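Local coordinates for protein GH62 hydrolase (Scytalidium thermophilum, PDB 4PVA) that probably removes arabinofuranosyl side groups from arabinoxylan as a family GH62 alpha-L-arabinofuranosidase of a thermophilic fungus, at residues 291-296 against 315-320; 26-31 against 287-292. All blocks are in the same frame, centred on the assembly; numbering follows the deposited sequence.

Contact 1. Residues 291-296 against 315-320; sequences KSISHG and IQFLYQ. With PO4 (phosphate ion), chain F.
Gln320 and Ser294 meet through both backbone and side chain. They form an antiparallel hydrogen-bonded pair. Gln320 N gives a fairly straight bond to Ser294 O at 2.9 Å, and Ser294 N gives a longer one to Gln320 O at 3.2 Å. The Gln320 CG sits between its own backbone N and carbonyl carbon (chi1 69°), and the chain then runs extended. This brings the amide beside Ser294 and His295. Gln320 NE2 donates to Ser294 OG at 3.0 Å, tilted 28° from the amide plane, and also to phosphate O4 at 3.1 Å. The same O4 lies in the plane of the His295 ring at its edge and takes a nearly straight bond from His295 ND1 at 2.8 Å. The other end of the amide, OE1, accepts from Asp47 N, which fixes its flip. With an alanine here, phosphate O4 would probably lose one donor and Asp47 N its acceptor. Ser294 OG and His295 N are each bonded to Glu243.

The Ile293 side chain makes apolar contacts. Ile293 CD1 lies over one face of the Tyr319 ring, 4.1 Å from its centroid, and CG2 covers the rim of that face. The Phe317 ring reaches Gly296, with Phe317 CZ 3.4 Å from Gly296 C. A side chain at Gly296 would collide with Phe317 and Leu318 O.

Lys46, Arg251 and Tyr330 complete the phosphate site. The chain turns its corner at His295 and enters strand 296-298, which pairs with strand 316-321. The ion, probably from the crystallisation liquor, sits at the corner before edge strand 296-298 and beside the neighbouring strand 316-321, consistent with the central pocket of the five-bladed beta-propeller of family GH62.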
loop_
_atom_site.group_PDB
_atom_site.type_symbol
_atom_site.label_atom_id
_atom_site.label_comp_id
_atom_site.label_asym_id
_atom_site.label_seq_id
_atom_site.Cartn_x
_atom_site.Cartn_y
_atom_site.Cartn_z
ATOM N N LYS A 291 -0.155 -11.944 -14.790
ATOM C CA LYS A 291 0.846 -11.120 -15.463
ATOM C C LYS A 291 0.978 -9.728 -14.858
ATOM O O LYS A 291 1.799 -8.958 -15.258
ATOM C CB LYS A 291 0.530 -10.958 -16.944
ATOM C CG LYS A 291 0.605 -12.297 -17.643
ATOM C CD LYS A 291 0.366 -12.223 -19.129
ATOM C CE LYS A 291 0.728 -13.541 -19.770
ATOM N NZ LYS A 291 0.483 -13.485 -21.233
ATOM N N SER A 292 0.138 -9.449 -13.865
ATOM C CA SER A 292 0.119 -8.194 -13.139
ATOM C C SER A 292 0.654 -8.386 -11.746
ATOM O O SER A 292 0.283 -9.319 -11.049
ATOM C CB SER A 292 -1.306 -7.666 -13.076
ATOM O OG SER A 292 -1.624 -7.036 -14.315
ATOM N N ILE A 293 1.498 -7.446 -11.326
ATOM C CA ILE A 293 1.986 -7.326 -9.953
ATOM C C ILE A 293 1.403 -5.996 -9.460
ATOM O O ILE A 293 1.918 -4.926 -9.823
ATOM C CB ILE A 293 3.514 -7.313 -9.876
ATOM C CG1 ILE A 293 4.122 -8.518 -10.642
ATOM C CG2 ILE A 293 3.947 -7.259 -8.424
ATOM C CD1 ILE A 293 3.811 -9.894 -10.067
ATOM N N SER A 294 0.325 -6.048 -8.679
ATOM C CA SER A 294 -0.492 -4.862 -8.413
ATOM C C SER A 294 -0.683 -4.567 -6.931
ATOM O O SER A 294 -0.767 -5.477 -6.119
ATOM C CB SER A 294 -1.829 -5.035 -9.122
ATOM O OG SER A 294 -2.744 -3.990 -8.874
ATOM N N HIS A 295 -0.770 -3.281 -6.609
ATOM C CA HIS A 295 -1.227 -2.766 -5.333
ATOM C C HIS A 295 -0.668 -3.512 -4.156
ATOM O O HIS A 295 -1.382 -3.842 -3.212
ATOM C CB HIS A 295 -2.768 -2.716 -5.264
ATOM C CG HIS A 295 -3.293 -1.565 -4.460
ATOM N ND1 HIS A 295 -4.544 -1.021 -4.667
ATOM C CD2 HIS A 295 -2.739 -0.855 -3.459
ATOM C CE1 HIS A 295 -4.724 -0.015 -3.820
ATOM N NE2 HIS A 295 -3.637 0.113 -3.090
ATOM N N GLY A 296 0.635 -3.677 -4.115
ATOM C CA GLY A 296 1.289 -4.486 -3.104
ATOM C C GLY A 296 1.949 -3.661 -2.011
ATOM O O GLY A 296 2.067 -2.425 -2.086
ATOM N N ILE A 315 13.336 -8.592 0.786
ATOM C CA ILE A 315 11.989 -8.046 0.812
ATOM C C ILE A 315 10.987 -9.141 0.479
ATOM O O ILE A 315 11.202 -9.948 -0.472
ATOM C CB ILE A 315 11.845 -6.911 -0.215
ATOM C CG1 ILE A 315 12.674 -5.713 0.212
ATOM C CG2 ILE A 315 10.377 -6.529 -0.403
ATOM C CD1 ILE A 315 12.709 -4.589 -0.799
ATOM N N GLN A 316 9.898 -9.143 1.215
ATOM C CA GLN A 316 8.704 -9.893 0.867
ATOM C C GLN A 316 7.593 -8.914 0.592
ATOM O O GLN A 316 7.286 -8.094 1.446
ATOM C CB GLN A 316 8.342 -10.854 1.965
ATOM C CG GLN A 316 9.338 -11.996 1.888
ATOM C CD GLN A 316 9.077 -13.104 2.853
ATOM O OE1 GLN A 316 8.684 -12.871 4.038
ATOM N NE2 GLN A 316 9.322 -14.376 2.365
ATOM N N PHE A 317 7.045 -8.961 -0.591
ATOM C CA PHE A 317 6.066 -7.985 -1.086
ATOM C C PHE A 317 4.800 -8.792 -1.374
ATOM O O PHE A 317 4.753 -9.650 -2.272
ATOM C CB PHE A 317 6.649 -7.273 -2.310
ATOM C CG PHE A 317 5.817 -6.157 -2.894
ATOM C CD1 PHE A 317 5.891 -4.874 -2.373
ATOM C CD2 PHE A 317 5.113 -6.315 -4.092
ATOM C CE1 PHE A 317 5.267 -3.810 -2.968
ATOM C CE2 PHE A 317 4.480 -5.235 -4.708
ATOM C CZ PHE A 317 4.538 -3.982 -4.122
ATOM N N LEU A 318 3.758 -8.538 -0.594
ATOM C CA LEU A 318 2.472 -9.162 -0.775
ATOM C C LEU A 318 1.707 -8.299 -1.786
ATOM O O LEU A 318 1.698 -7.068 -1.659
ATOM C CB LEU A 318 1.800 -9.196 0.592
ATOM C CG LEU A 318 0.669 -10.158 0.852
ATOM C CD1 LEU A 318 1.094 -11.594 0.686
ATOM C CD2 LEU A 318 0.143 -9.942 2.256
ATOM N N TYR A 319 1.095 -8.896 -2.779
ATOM C CA TYR A 319 0.487 -8.174 -3.883
ATOM C C TYR A 319 -0.798 -8.819 -4.348
ATOM O O TYR A 319 -1.123 -9.953 -3.956
ATOM C CB TYR A 319 1.488 -8.026 -5.053
ATOM C CG TYR A 319 1.744 -9.347 -5.805
ATOM C CD1 TYR A 319 2.664 -10.281 -5.357
ATOM C CD2 TYR A 319 1.047 -9.615 -6.947
ATOM C CE1 TYR A 319 2.848 -11.457 -6.047
ATOM C CE2 TYR A 319 1.210 -10.787 -7.661
ATOM C CZ TYR A 319 2.131 -11.714 -7.196
ATOM O OH TYR A 319 2.324 -12.847 -7.982
ATOM N N GLN A 320 -1.588 -8.097 -5.148
ATOM C CA GLN A 320 -2.768 -8.654 -5.782
ATOM C C GLN A 320 -2.445 -9.008 -7.235
ATOM O O GLN A 320 -1.830 -8.250 -7.962
ATOM C CB GLN A 320 -3.972 -7.730 -5.677
ATOM C CG GLN A 320 -3.870 -6.436 -6.502
ATOM C CD GLN A 320 -4.933 -5.400 -6.221
ATOM O OE1 GLN A 320 -5.521 -5.378 -5.151
ATOM N NE2 GLN A 320 -5.184 -4.534 -7.182
HETATM P P PO4 F . -6.841 -1.312 -7.773
HETATM O O1 PO4 F . -5.659 -1.633 -8.718
HETATM O O2 PO4 F . -7.045 0.219 -7.768
HETATM O O3 PO4 F . -8.073 -1.929 -8.393
HETATM O O4 PO4 F . -6.544 -1.820 -6.443
#

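Contact 2. Residues 26-31 against 287-292; sequences WVSTGP and QKWTKS
Trp289 sets its indole edge to Thr29 O and one face against Gly30 and Pro31. A chi1 of 59° tucks Trp289 CG over its own backbone, and the ring then reaches residues 26-31. There Trp289 NE1 donates to Thr29 O at 2.9 Å with an N-H...O angle of 153°. The acceptor lies close to the indole plane, and the donor meets a lone pair of the carbonyl. Pro31 covers one face. Pro31 CD is 3.7 Å from the centroid of the Trp289 five-membered ring and only 9° off the normal, a CH-pi contact. Thr290 CG2 sits over the opposite face, so the indole is held between the two.

The Gln287 side chain is extended and crosses Pro31 at about a right angle. Gln287 CD comes 3.5 Å from Pro31 CD. Ser28 OG also gives a bond to Thr29 O, at 2.8 Å, and is held in turn by Tyr319. Thr29 points away from 287-292, and Thr29 OG1 bonds back to Gly30 O at 2.7 Å. One water donates to both Ser28 O and Gln287 O and bridges the two backbones.

Thr29 O is therefore gripped by two donors, and the indole N-H is paired with a carbonyl. The contact is thus a directional polar bond at the indole edge combined with apolar packing on its faces, and together these probably fix the ring's rotation.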
loop_
_atom_site.group_PDB
_atom_site.type_symbol
_atom_site.label_atom_id
_atom_site.label_comp_id
_atom_site.label_asym_id
_atom_site.label_seq_id
_atom_site.Cartn_x
_atom_site.Cartn_y
_atom_site.Cartn_z
ATOM N N TRP A 26 12.939 -11.312 -8.448
ATOM C CA TRP A 26 11.951 -11.859 -7.542
ATOM C C TRP A 26 11.528 -13.243 -7.936
ATOM O O TRP A 26 11.559 -13.602 -9.129
ATOM C CB TRP A 26 10.679 -11.010 -7.571
ATOM C CG TRP A 26 10.861 -9.558 -7.319
ATOM C CD1 TRP A 26 11.053 -8.582 -8.237
ATOM C CD2 TRP A 26 10.823 -8.905 -6.042
ATOM N NE1 TRP A 26 11.148 -7.360 -7.635
ATOM C CE2 TRP A 26 11.040 -7.520 -6.281
ATOM C CE3 TRP A 26 10.643 -9.344 -4.731
ATOM C CZ2 TRP A 26 11.043 -6.592 -5.259
ATOM C CZ3 TRP A 26 10.632 -8.430 -3.721
ATOM C CH2 TRP A 26 10.850 -7.058 -3.989
ATOM N N VAL A 27 11.053 -13.988 -6.962
ATOM C CA VAL A 27 10.334 -15.239 -7.191
ATOM C C VAL A 27 8.949 -15.058 -6.597
ATOM O O VAL A 27 8.821 -14.585 -5.460
ATOM C CB VAL A 27 11.020 -16.445 -6.497
ATOM C CG1 VAL A 27 10.098 -17.647 -6.475
ATOM C CG2 VAL A 27 12.335 -16.788 -7.191
ATOM N N SER A 28 7.904 -15.379 -7.353
ATOM C CA SER A 28 6.523 -15.376 -6.854
ATOM C C SER A 28 6.039 -16.747 -6.457
ATOM O O SER A 28 6.325 -17.747 -7.143
ATOM C CB SER A 28 5.549 -14.875 -7.932
ATOM O OG SER A 28 4.236 -14.707 -7.440
ATOM N N THR A 29 5.245 -16.762 -5.396
ATOM C CA THR A 29 4.419 -17.904 -5.057
ATOM C C THR A 29 3.271 -18.017 -6.065
ATOM O O THR A 29 2.996 -17.110 -6.885
ATOM C CB THR A 29 3.817 -17.730 -3.643
ATOM O OG1 THR A 29 2.940 -16.584 -3.634
ATOM C CG2 THR A 29 4.898 -17.573 -2.584
ATOM N N GLY A 30 2.520 -19.109 -5.958
ATOM C CA GLY A 30 1.186 -19.128 -6.524
ATOM C C GLY A 30 0.250 -18.261 -5.702
ATOM O O GLY A 30 0.671 -17.552 -4.778
ATOM N N PRO A 31 -1.041 -18.275 -6.024
ATOM C CA PRO A 31 -1.990 -17.506 -5.251
ATOM C C PRO A 31 -2.102 -18.036 -3.863
ATOM O O PRO A 31 -2.201 -19.248 -3.695
ATOM C CB PRO A 31 -3.291 -17.641 -6.035
ATOM C CG PRO A 31 -3.139 -18.949 -6.760
ATOM C CD PRO A 31 -1.668 -19.164 -7.013
ATOM N N GLN A 287 3.417 -22.238 -9.763
ATOM C CA GLN A 287 2.207 -21.888 -10.502
ATOM C C GLN A 287 2.273 -20.445 -11.048
ATOM O O GLN A 287 2.570 -19.525 -10.301
ATOM C CB GLN A 287 0.983 -22.103 -9.588
ATOM C CG GLN A 287 -0.277 -21.426 -10.094
ATOM C CD GLN A 287 -1.524 -21.826 -9.331
ATOM O OE1 GLN A 287 -1.465 -22.549 -8.328
ATOM N NE2 GLN A 287 -2.672 -21.342 -9.808
ATOM N N LYS A 288 1.997 -20.268 -12.345
ATOM C CA LYS A 288 2.065 -18.971 -13.053
ATOM C C LYS A 288 0.654 -18.447 -13.402
ATOM O O LYS A 288 0.013 -18.970 -14.322
ATOM C CB LYS A 288 2.917 -19.119 -14.328
ATOM C CG LYS A 288 2.715 -18.037 -15.411
ATOM C CD LYS A 288 2.986 -16.594 -14.998
ATOM C CE LYS A 288 3.111 -15.686 -16.225
ATOM N NZ LYS A 288 3.401 -14.248 -15.928
ATOM N N TRP A 289 0.173 -17.499 -12.612
ATOM C CA TRP A 289 -1.262 -17.238 -12.446
ATOM C C TRP A 289 -1.657 -15.781 -12.679
ATOM O O TRP A 289 -2.824 -15.436 -12.631
ATOM C CB TRP A 289 -1.700 -17.670 -11.034
ATOM C CG TRP A 289 -0.940 -16.954 -9.939
ATOM C CD1 TRP A 289 0.332 -17.235 -9.508
ATOM C CD2 TRP A 289 -1.401 -15.861 -9.134
ATOM N NE1 TRP A 289 0.692 -16.362 -8.501
ATOM C CE2 TRP A 289 -0.364 -15.539 -8.236
ATOM C CE3 TRP A 289 -2.610 -15.147 -9.059
ATOM C CZ2 TRP A 289 -0.471 -14.541 -7.292
ATOM C CZ3 TRP A 289 -2.713 -14.138 -8.112
ATOM C CH2 TRP A 289 -1.631 -13.844 -7.250
ATOM N N THR A 290 -0.690 -14.907 -12.887
ATOM C CA THR A 290 -0.955 -13.491 -13.113
ATOM C C THR A 290 0.167 -12.905 -13.950
ATOM O O THR A 290 1.313 -13.382 -13.870
ATOM C CB THR A 290 -1.058 -12.747 -11.761
ATOM O OG1 THR A 290 -1.396 -11.371 -11.967
ATOM C CG2 THR A 290 0.233 -12.840 -10.971
ATOM N N LYS A 291 -0.155 -11.944 -14.790
ATOM C CA LYS A 291 0.846 -11.120 -15.463
ATOM C C LYS A 291 0.978 -9.728 -14.858
ATOM O O LYS A 291 1.799 -8.958 -15.258
ATOM C CB LYS A 291 0.530 -10.958 -16.944
ATOM C CG LYS A 291 0.605 -12.297 -17.643
ATOM C CD LYS A 291 0.366 -12.223 -19.129
ATOM C CE LYS A 291 0.728 -13.541 -19.770
ATOM N NZ LYS A 291 0.483 -13.485 -21.233
ATOM N N SER A 292 0.138 -9.449 -13.865
ATOM C CA SER A 292 0.119 -8.194 -13.139
ATOM C C SER A 292 0.654 -8.386 -11.746
ATOM O O SER A 292 0.283 -9.319 -11.049
ATOM C CB SER A 292 -1.306 -7.666 -13.076
ATOM O OG SER A 292 -1.624 -7.036 -14.315
HETATM O O HOH W 1 5.126 -19.515 -8.925
#

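Contacts 1 and 2 share Lys291 and Ser292, and their centres are about 9 Å apart. The loop after strand 282-284 thus serves contact 2 first and contact 1 next. Tyr319 of contact 1 joins them directly. Tyr319 OH lies 2.7 Å from Ser28 OG, a probable hydrogen bond, and 3.3 Å from Trp289 CZ2. Both contacts reach the mixed sheet in which strand 26-28 near the N-terminus pairs with strand 336-341 at the C-terminus, as in propeller blades closed by both chain ends. Contact 1 is the inner one, its centre about 10 Å from the chain centre, and contributes two of the phosphate's hydrogen-bond donors. Contact 2 lies further out, its centre about 19 Å from the chain centre.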